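SPbeta prophage-derived aminoglycoside N(3')-acetyltransferase-like protein YokD (Bacillus subtilis, PDB 2NYG) probably acts as a coenzyme A-dependent N-acetyltransferase of the antibiotic N-acetyltransferase family, works as a homodimer and may contribute to antibiotic resistance. Local coordinates at residues I197-P202 with K212-L217; L27-T32 with T61-I66; Q225-A230 with E260-N265. One frame throughout, in Å; residues are numbered along the deposited sequence.

In the fold
Three loops close one after another along the chain, with none nested or crossing. Contact 2 comes first: it joins the turn after helix 15-25 to the chain leaving helix 48-60, closing the crossover between the parallel strands 32-37 and 65-69 of the mixed sheet. The CoA-binding residues Leu39 to Val45 lie within this loop. Contact 1 closes a short loop through strand 204-205 and pairs strands 196-201 and 208-217 of the separate antiparallel sheet, on the opposite side of the chain's centre from contact 2. Contact 3 then sets helix 224-234 against helix 252-268, closing the loop that holds strands 238-242 and 245-251, at one edge of the mixed sheet. Its nearest atoms are about 10 Å from contact 1.

Contact 1: I197-P202 with K212-L217; sequences INRGAP and KEYKEL
Arg199 and Tyr214 lie side by side on one face of the antiparallel pair, their ends pointing the same way. Arg199 CB sits over one face of the Tyr214 ring in a CH-pi contact, 3.9 Å from the centroid and displaced toward the rim. Tyr214 owes this pose to a chi1 of 59°, which sets CG between backbone N and carbonyl carbon and swings the ring across to the partner strand. The guanidinium stands almost perpendicular to the ring (89°) and meets the hydroxyl at its own edge; the bond from Arg199 NE to Tyr214 OH is doubtful, since the position of the hydroxyl is uncertain. Tyr214 CE2 also approaches Ala201 CB, at 4.3 Å.

Glu216 crosses the arginine chain obliquely, its CB packed against Arg199 CD. The acid then bends at chi2, and OE2 accepts from Tyr189 OH and from the backbone N of Leu217. On the reverse face, Asn198 and Lys215 run alongside each other as a non-hydrogen-bonded pair; the lysine curls at its last torsion (chi4 -53°) and NZ donates to Asn198 OD1 at 3.0 Å. This amide-ammonium bond lies on the exposed side of the ribbon, whereas Tyr214 and Glu216 are buried.

Between these two faces, three hydrogen-bonded pairs make a regular ladder: Ile197 with Glu216, Arg199 with Tyr214 and Ala201 with Lys212, each bonded in both directions. Arg199 N to Tyr214 O measures 2.7 Å.

Strand 208-217 is the middle member of the three-stranded antiparallel sheet, between 196-201 and the short 204-205. Where strand 196-201 ends, Pro202 bonds to the backbone of Tyr101 and packs on Met98, while Leu217 rests on Tyr189 at the other end of the pair.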
loop_
_atom_site.group_PDB
_atom_site.type_symbol
_atom_site.label_atom_id
_atom_site.label_comp_id
_atom_site.label_asym_id
_atom_site.label_seq_id
_atom_site.Cartn_x
_atom_site.Cartn_y
_atom_site.Cartn_z
ATOM N N ILE A 197 16.499 15.057 21.591
ATOM C CA ILE A 197 15.091 15.212 21.922
ATOM C C ILE A 197 14.506 13.917 22.476
ATOM O O ILE A 197 15.069 12.836 22.311
ATOM C CB ILE A 197 14.255 15.658 20.697
ATOM C CG1 ILE A 197 14.509 14.734 19.516
ATOM C CG2 ILE A 197 14.588 17.084 20.339
ATOM C CD1 ILE A 197 13.715 15.102 18.270
ATOM N N ASN A 198 13.373 14.047 23.152
ATOM C CA ASN A 198 12.682 12.915 23.753
ATOM C C ASN A 198 11.502 12.614 22.868
ATOM O O ASN A 198 10.693 13.500 22.596
ATOM C CB ASN A 198 12.182 13.282 25.148
ATOM C CG ASN A 198 13.309 13.550 26.119
ATOM O OD1 ASN A 198 13.961 12.622 26.599
ATOM N ND2 ASN A 198 13.558 14.822 26.402
ATOM N N ARG A 199 11.416 11.375 22.398
ATOM C CA ARG A 199 10.308 10.979 21.544
ATOM C C ARG A 199 9.493 9.869 22.200
ATOM O O ARG A 199 9.932 9.227 23.162
ATOM C CB ARG A 199 10.816 10.526 20.169
ATOM C CG ARG A 199 11.290 11.648 19.282
ATOM C CD ARG A 199 12.031 11.127 18.065
ATOM N NE ARG A 199 11.154 10.517 17.072
ATOM C CZ ARG A 199 10.308 11.194 16.300
ATOM N NH1 ARG A 199 10.223 12.514 16.400
ATOM N NH2 ARG A 199 9.542 10.556 15.423
ATOM N N GLY A 200 8.292 9.661 21.682
ATOM C CA GLY A 200 7.436 8.628 22.225
ATOM C C GLY A 200 6.645 7.940 21.132
ATOM O O GLY A 200 6.326 8.553 20.109
ATOM N N ALA A 201 6.326 6.669 21.343
ATOM C CA ALA A 201 5.570 5.926 20.354
ATOM C C ALA A 201 4.908 4.677 20.905
ATOM O O ALA A 201 5.345 4.117 21.906
ATOM C CB ALA A 201 6.477 5.544 19.185
ATOM N N PRO A 202 3.819 4.241 20.256
ATOM C CA PRO A 202 3.065 3.046 20.636
ATOM C C PRO A 202 3.888 1.817 20.254
ATOM O O PRO A 202 4.382 1.713 19.139
ATOM C CB PRO A 202 1.798 3.164 19.797
ATOM C CG PRO A 202 1.632 4.633 19.657
ATOM C CD PRO A 202 3.027 5.073 19.338
ATOM N N LYS A 212 5.850 4.006 24.832
ATOM C CA LYS A 212 7.216 4.140 25.310
ATOM C C LYS A 212 7.926 5.401 24.864
ATOM O O LYS A 212 7.676 5.915 23.777
ATOM C CB LYS A 212 8.035 2.926 24.866
ATOM C CG LYS A 212 9.441 2.946 25.384
ATOM C CD LYS A 212 10.218 1.748 24.914
ATOM C CE LYS A 212 11.694 1.869 25.301
ATOM N NZ LYS A 212 12.529 0.736 24.772
ATOM N N GLU A 213 8.811 5.899 25.721
ATOM C CA GLU A 213 9.578 7.094 25.407
ATOM C C GLU A 213 11.039 6.733 25.205
ATOM O O GLU A 213 11.615 5.946 25.957
ATOM C CB GLU A 213 9.462 8.121 26.522
ATOM C CG GLU A 213 8.131 8.823 26.559
ATOM C CD GLU A 213 8.131 9.969 27.548
ATOM O OE1 GLU A 213 9.009 9.979 28.449
ATOM O OE2 GLU A 213 7.247 10.846 27.429
ATOM N N TYR A 214 11.634 7.310 24.174
ATOM C CA TYR A 214 13.025 7.050 23.862
ATOM C C TYR A 214 13.695 8.354 23.431
ATOM O O TYR A 214 13.019 9.351 23.113
ATOM C CB TYR A 214 13.116 5.991 22.752
ATOM C CG TYR A 214 12.427 6.375 21.458
ATOM C CD1 TYR A 214 13.167 6.614 20.299
ATOM C CD2 TYR A 214 11.042 6.521 21.397
ATOM C CE1 TYR A 214 12.551 6.987 19.114
ATOM C CE2 TYR A 214 10.411 6.897 20.214
ATOM C CZ TYR A 214 11.175 7.129 19.076
ATOM O OH TYR A 214 10.573 7.502 17.899
ATOM N N LYS A 215 15.024 8.348 23.433
ATOM C CA LYS A 215 15.779 9.527 23.047
ATOM C C LYS A 215 16.159 9.426 21.579
ATOM O O LYS A 215 16.353 8.329 21.056
ATOM C CB LYS A 215 17.018 9.669 23.932
ATOM C CG LYS A 215 16.679 9.934 25.401
ATOM C CD LYS A 215 17.923 10.124 26.263
ATOM C CE LYS A 215 17.548 10.506 27.695
ATOM N NZ LYS A 215 16.632 11.680 27.722
ATOM N N GLU A 216 16.254 10.579 20.924
ATOM C CA GLU A 216 16.578 10.637 19.509
ATOM C C GLU A 216 17.195 11.979 19.135
ATOM O O GLU A 216 16.951 12.984 19.793
ATOM C CB GLU A 216 15.301 10.444 18.696
ATOM C CG GLU A 216 15.539 10.332 17.216
ATOM C CD GLU A 216 16.304 9.077 16.884
ATOM O OE1 GLU A 216 15.670 7.996 16.850
ATOM O OE2 GLU A 216 17.535 9.172 16.685
ATOM N N LEU A 217 17.980 12.006 18.068
ATOM C CA LEU A 217 18.580 13.255 17.622
ATOM C C LEU A 217 17.548 14.116 16.873
ATOM O O LEU A 217 16.635 13.595 16.220
ATOM C CB LEU A 217 19.767 12.969 16.700
ATOM C CG LEU A 217 20.915 12.191 17.327
ATOM C CD1 LEU A 217 22.056 12.073 16.338
ATOM C CD2 LEU A 217 21.366 12.907 18.598
#

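Contact 2: L27-T32 with T61-I66; sequences LKKGMT and TEEGTI
Lys29 and Thr61 meet through two first torsions. The lysine holds CG opposite its backbone N (chi1 168°) and extends from there, while Thr61 turns its hydroxyl opposite N (chi1 -157°), which leaves the methyl CG2 between N and carbonyl carbon. That methyl lies along the lysine chain from CG to CE, closest to Lys29 CG at 3.4 Å, with the two side chains crossing at a slant, and it also approaches Gly30 N at 3.6 Å.

Both segments are tightly turned. A type II turn runs from Lys28 to Met31, with Gly30 at its third position and a positive phi; a type I turn runs from Thr61 to Gly64, just beyond helix 48-60, where Thr61 also has positive phi. The turns come together through the glycines, whose CA atoms are 3.4 Å apart, and Gly30 bonds by its backbone to Val60 in the last turn of that helix.

Past the glycines the chains become parallel strands. Thr65 N donates to Met31 O, although the position of this carbonyl oxygen is less certain, and Thr32 CA-H points to Thr65 O. Thr32 and Thr65 share one face side by side, with Thr32 OG1 3.6 Å from Thr65 CB; Thr65 OG1 accepts a hydrogen bond from the backbone N of His141.

Strand 32-37, helix 48-60 and strand 65-69 form a beta-alpha-beta crossover, and this is where its second strand begins beside the first. What holds the two segments is mainly backbone contact and the packing of threonine methyls and lysine methylenes. Lys29 NZ and Glu63 OE2, 5.3 Å apart, make no ion pair and could contribute at most a weak long-range attraction.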
loop_
_atom_site.group_PDB
_atom_site.type_symbol
_atom_site.label_atom_id
_atom_site.label_comp_id
_atom_site.label_asym_id
_atom_site.label_seq_id
_atom_site.Cartn_x
_atom_site.Cartn_y
_atom_site.Cartn_z
ATOM N N LEU A 27 23.298 0.215 -12.196
ATOM C CA LEU A 27 22.854 -0.783 -11.246
ATOM C C LEU A 27 23.272 -2.152 -11.765
ATOM O O LEU A 27 23.022 -2.488 -12.918
ATOM C CB LEU A 27 21.340 -0.708 -11.097
ATOM C CG LEU A 27 20.807 -1.359 -9.833
ATOM C CD1 LEU A 27 21.285 -0.557 -8.629
ATOM C CD2 LEU A 27 19.300 -1.404 -9.878
ATOM N N LYS A 28 23.906 -2.947 -10.911
ATOM C CA LYS A 28 24.368 -4.257 -11.335
ATOM C C LYS A 28 23.977 -5.433 -10.446
ATOM O O LYS A 28 23.535 -5.271 -9.313
ATOM C CB LYS A 28 25.893 -4.224 -11.515
ATOM C CG LYS A 28 26.341 -3.226 -12.570
ATOM C CD LYS A 28 27.839 -3.264 -12.815
ATOM C CE LYS A 28 28.201 -2.407 -14.024
ATOM N NZ LYS A 28 29.667 -2.319 -14.258
ATOM N N LYS A 29 24.138 -6.624 -11.003
ATOM C CA LYS A 29 23.834 -7.862 -10.319
ATOM C C LYS A 29 24.620 -7.999 -9.020
ATOM O O LYS A 29 25.828 -7.792 -9.000
ATOM C CB LYS A 29 24.162 -9.039 -11.254
ATOM C CG LYS A 29 24.176 -10.399 -10.574
ATOM C CD LYS A 29 24.153 -11.564 -11.552
ATOM C CE LYS A 29 23.849 -12.869 -10.801
ATOM N NZ LYS A 29 23.783 -14.080 -11.670
ATOM N N GLY A 30 23.931 -8.344 -7.939
ATOM C CA GLY A 30 24.592 -8.534 -6.656
ATOM C C GLY A 30 24.865 -7.273 -5.867
ATOM O O GLY A 30 25.403 -7.313 -4.771
ATOM N N MET A 31 24.486 -6.143 -6.435
ATOM C CA MET A 31 24.669 -4.848 -5.802
ATOM C C MET A 31 23.640 -4.664 -4.679
ATOM O O MET A 31 22.496 -5.065 -4.812
ATOM C CB MET A 31 24.469 -3.774 -6.867
ATOM C CG MET A 31 25.204 -2.495 -6.657
ATOM S SD MET A 31 25.004 -1.469 -8.123
ATOM C CE MET A 31 26.729 -1.262 -8.671
ATOM N N THR A 32 24.047 -4.090 -3.557
ATOM C CA THR A 32 23.093 -3.833 -2.483
ATOM C C THR A 32 22.789 -2.362 -2.632
ATOM O O THR A 32 23.709 -1.547 -2.630
ATOM C CB THR A 32 23.681 -4.071 -1.103
ATOM O OG1 THR A 32 23.991 -5.457 -0.966
ATOM C CG2 THR A 32 22.673 -3.688 -0.034
ATOM N N THR A 61 19.209 -8.962 -9.051
ATOM C CA THR A 61 19.215 -10.418 -8.894
ATOM C C THR A 61 19.082 -10.906 -7.456
ATOM O O THR A 61 19.207 -10.140 -6.508
ATOM C CB THR A 61 20.498 -11.049 -9.504
ATOM O OG1 THR A 61 20.245 -12.413 -9.825
ATOM C CG2 THR A 61 21.617 -11.053 -8.510
ATOM N N GLU A 62 18.824 -12.197 -7.308
ATOM C CA GLU A 62 18.669 -12.824 -5.997
ATOM C C GLU A 62 19.976 -12.817 -5.185
ATOM O O GLU A 62 20.006 -13.224 -4.021
ATOM C CB GLU A 62 18.174 -14.256 -6.200
ATOM C CG GLU A 62 17.888 -15.025 -4.920
ATOM C CD GLU A 62 17.289 -16.408 -5.189
ATOM O OE1 GLU A 62 16.177 -16.475 -5.766
ATOM O OE2 GLU A 62 17.933 -17.419 -4.820
ATOM N N GLU A 63 21.048 -12.351 -5.820
ATOM C CA GLU A 63 22.368 -12.253 -5.204
ATOM C C GLU A 63 22.542 -10.823 -4.691
ATOM O O GLU A 63 23.414 -10.542 -3.865
ATOM C CB GLU A 63 23.455 -12.553 -6.238
ATOM C CG GLU A 63 23.343 -13.911 -6.912
ATOM C CD GLU A 63 24.031 -15.030 -6.135
ATOM O OE1 GLU A 63 23.828 -15.138 -4.902
ATOM O OE2 GLU A 63 24.776 -15.808 -6.768
ATOM N N GLY A 64 21.714 -9.922 -5.219
ATOM C CA GLY A 64 21.737 -8.531 -4.808
ATOM C C GLY A 64 20.755 -8.317 -3.665
ATOM O O GLY A 64 20.024 -9.228 -3.271
ATOM N N THR A 65 20.727 -7.103 -3.132
ATOM C CA THR A 65 19.845 -6.794 -2.015
ATOM C C THR A 65 19.269 -5.400 -2.220
ATOM O O THR A 65 20.021 -4.466 -2.443
ATOM C CB THR A 65 20.639 -6.811 -0.651
ATOM O OG1 THR A 65 21.311 -8.069 -0.474
ATOM C CG2 THR A 65 19.710 -6.598 0.517
ATOM N N ILE A 66 17.945 -5.256 -2.180
ATOM C CA ILE A 66 17.359 -3.931 -2.310
ATOM C C ILE A 66 16.702 -3.522 -0.998
ATOM O O ILE A 66 15.879 -4.242 -0.437
ATOM C CB ILE A 66 16.336 -3.820 -3.466
ATOM C CG1 ILE A 66 15.117 -4.665 -3.198
ATOM C CG2 ILE A 66 16.963 -4.281 -4.759
ATOM C CD1 ILE A 66 14.210 -4.715 -4.391
#

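Contact 3: Q225-A230 with E260-N265; sequences QEVGQA and EKWFIN
Trp262 does most of the touching, meeting Glu226, Val227 and Ala230 of the other helix. Its CG stands opposite the backbone N (chi1 -172°), which sends the indole out toward residues 225-230. Val227 CG2 lies over one face of the six-membered ring in a CH-pi contact, 4.2 Å from the centroid and 18° off the normal. Ala230 CB comes obliquely to the pyrrole end, 3.7 Å from CD1. In the ring plane, at the edge, Glu226 OE2 approaches CZ2, with the carboxylate nearly perpendicular to the indole. One water joins the two residues: it accepts from Trp262 NE1 at 2.7 Å and donates to Glu226 OE2 at 3.0 Å, so the indole N-H is satisfied.

Next along the helix, Phe263 brings its CZ to 4.2 Å from Val227 CG2, so that this one methyl is shared by two aromatic rings.

The axes of the two helix segments approach to 10.4 Å, with 114° between their N-to-C directions. One turn earlier on helix 252-268, Ala259 and Phe258 receive Val227 and Ala230, while Phe263 also packs on Arg220, in the loop between strand 208-217 and helix 224-234. The hairpin of strands 238-242 and 245-251, at one edge of the mixed sheet, connects the two helices.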
loop_
_atom_site.group_PDB
_atom_site.type_symbol
_atom_site.label_atom_id
_atom_site.label_comp_id
_atom_site.label_asym_id
_atom_site.label_seq_id
_atom_site.Cartn_x
_atom_site.Cartn_y
_atom_site.Cartn_z
ATOM N N GLN A 225 20.010 18.543 1.064
ATOM C CA GLN A 225 20.055 18.984 -0.315
ATOM C C GLN A 225 21.360 19.724 -0.583
ATOM O O GLN A 225 21.927 19.616 -1.666
ATOM C CB GLN A 225 18.871 19.888 -0.625
ATOM C CG GLN A 225 18.783 20.284 -2.081
ATOM C CD GLN A 225 18.760 19.086 -2.997
ATOM O OE1 GLN A 225 18.219 18.041 -2.651
ATOM N NE2 GLN A 225 19.337 19.236 -4.177
ATOM N N GLU A 226 21.844 20.464 0.414
ATOM C CA GLU A 226 23.095 21.194 0.273
ATOM C C GLU A 226 24.260 20.216 0.361
ATOM O O GLU A 226 25.221 20.306 -0.392
ATOM C CB GLU A 226 23.237 22.239 1.370
ATOM C CG GLU A 226 24.037 23.450 0.936
ATOM C CD GLU A 226 24.372 24.387 2.087
ATOM O OE1 GLU A 226 23.457 24.708 2.886
ATOM O OE2 GLU A 226 25.553 24.799 2.178
ATOM N N VAL A 227 24.167 19.272 1.282
ATOM C CA VAL A 227 25.227 18.287 1.447
ATOM C C VAL A 227 25.458 17.483 0.166
ATOM O O VAL A 227 26.593 17.279 -0.248
ATOM C CB VAL A 227 24.891 17.320 2.579
ATOM C CG1 VAL A 227 26.002 16.307 2.743
ATOM C CG2 VAL A 227 24.638 18.112 3.861
ATOM N N GLY A 228 24.364 17.047 -0.453
ATOM C CA GLY A 228 24.449 16.264 -1.667
ATOM C C GLY A 228 25.020 17.057 -2.820
ATOM O O GLY A 228 25.761 16.544 -3.645
ATOM N N GLN A 229 24.677 18.332 -2.875
ATOM C CA GLN A 229 25.171 19.151 -3.968
ATOM C C GLN A 229 26.676 19.430 -3.826
ATOM O O GLN A 229 27.377 19.655 -4.810
ATOM C CB GLN A 229 24.347 20.441 -4.059
ATOM C CG GLN A 229 23.070 20.264 -4.900
ATOM C CD GLN A 229 22.111 21.465 -4.873
ATOM O OE1 GLN A 229 22.532 22.617 -4.957
ATOM N NE2 GLN A 229 20.807 21.183 -4.786
ATOM N N ALA A 230 27.162 19.385 -2.590
ATOM C CA ALA A 230 28.567 19.618 -2.318
ATOM C C ALA A 230 29.328 18.316 -2.622
ATOM O O ALA A 230 30.471 18.326 -3.085
ATOM C CB ALA A 230 28.778 20.028 -0.823
ATOM N N GLU A 260 29.582 13.688 6.974
ATOM C CA GLU A 260 30.189 13.906 8.267
ATOM C C GLU A 260 31.100 15.126 8.187
ATOM O O GLU A 260 30.934 16.077 8.938
ATOM C CB GLU A 260 30.977 12.654 8.685
ATOM C CG GLU A 260 31.914 12.846 9.862
ATOM C CD GLU A 260 32.438 11.532 10.391
ATOM O OE1 GLU A 260 32.691 10.627 9.573
ATOM O OE2 GLU A 260 32.604 11.399 11.619
ATOM N N LYS A 261 32.046 15.105 7.258
ATOM C CA LYS A 261 32.982 16.205 7.103
ATOM C C LYS A 261 32.329 17.554 6.828
ATOM O O LYS A 261 32.659 18.551 7.476
ATOM C CB LYS A 261 34.004 15.857 6.027
ATOM C CG LYS A 261 34.873 14.706 6.468
ATOM C CD LYS A 261 35.901 14.303 5.449
ATOM C CE LYS A 261 36.819 13.261 6.050
ATOM N NZ LYS A 261 37.965 12.943 5.167
ATOM N N TRP A 262 31.400 17.594 5.882
ATOM C CA TRP A 262 30.691 18.829 5.578
ATOM C C TRP A 262 30.088 19.352 6.890
ATOM O O TRP A 262 30.212 20.527 7.207
ATOM C CB TRP A 262 29.586 18.566 4.557
ATOM C CG TRP A 262 28.919 19.800 4.046
ATOM C CD1 TRP A 262 29.173 20.436 2.871
ATOM C CD2 TRP A 262 27.863 20.533 4.681
ATOM N NE1 TRP A 262 28.335 21.520 2.724
ATOM C CE2 TRP A 262 27.523 21.604 3.822
ATOM C CE3 TRP A 262 27.172 20.389 5.890
ATOM C CZ2 TRP A 262 26.519 22.526 4.134
ATOM C CZ3 TRP A 262 26.176 21.299 6.202
ATOM C CH2 TRP A 262 25.857 22.356 5.326
ATOM N N PHE A 263 29.436 18.475 7.647
ATOM C CA PHE A 263 28.844 18.858 8.926
ATOM C C PHE A 263 29.895 19.331 9.936
ATOM O O PHE A 263 29.748 20.395 10.533
ATOM C CB PHE A 263 28.078 17.680 9.560
ATOM C CG PHE A 263 26.729 17.409 8.951
ATOM C CD1 PHE A 263 25.825 18.438 8.747
ATOM C CD2 PHE A 263 26.347 16.113 8.617
ATOM C CE1 PHE A 263 24.564 18.187 8.222
ATOM C CE2 PHE A 263 25.088 15.853 8.091
ATOM C CZ PHE A 263 24.196 16.891 7.894
ATOM N N ILE A 264 30.940 18.532 10.132
ATOM C CA ILE A 264 31.988 18.856 11.089
ATOM C C ILE A 264 32.648 20.208 10.837
ATOM O O ILE A 264 32.799 21.024 11.759
ATOM C CB ILE A 264 33.105 17.773 11.094
ATOM C CG1 ILE A 264 32.556 16.453 11.623
ATOM C CG2 ILE A 264 34.269 18.222 11.966
ATOM C CD1 ILE A 264 33.580 15.329 11.659
ATOM N N ASN A 265 33.043 20.443 9.593
ATOM C CA ASN A 265 33.710 21.687 9.243
ATOM C C ASN A 265 32.774 22.857 9.025
ATOM O O ASN A 265 33.212 23.991 8.860
ATOM C CB ASN A 265 34.557 21.474 7.985
ATOM C CG ASN A 265 35.794 20.613 8.240
ATOM O OD1 ASN A 265 36.527 20.837 9.203
ATOM N ND2 ASN A 265 36.025 19.624 7.381
HETATM O O HOH W 1 27.834 23.312 0.810
#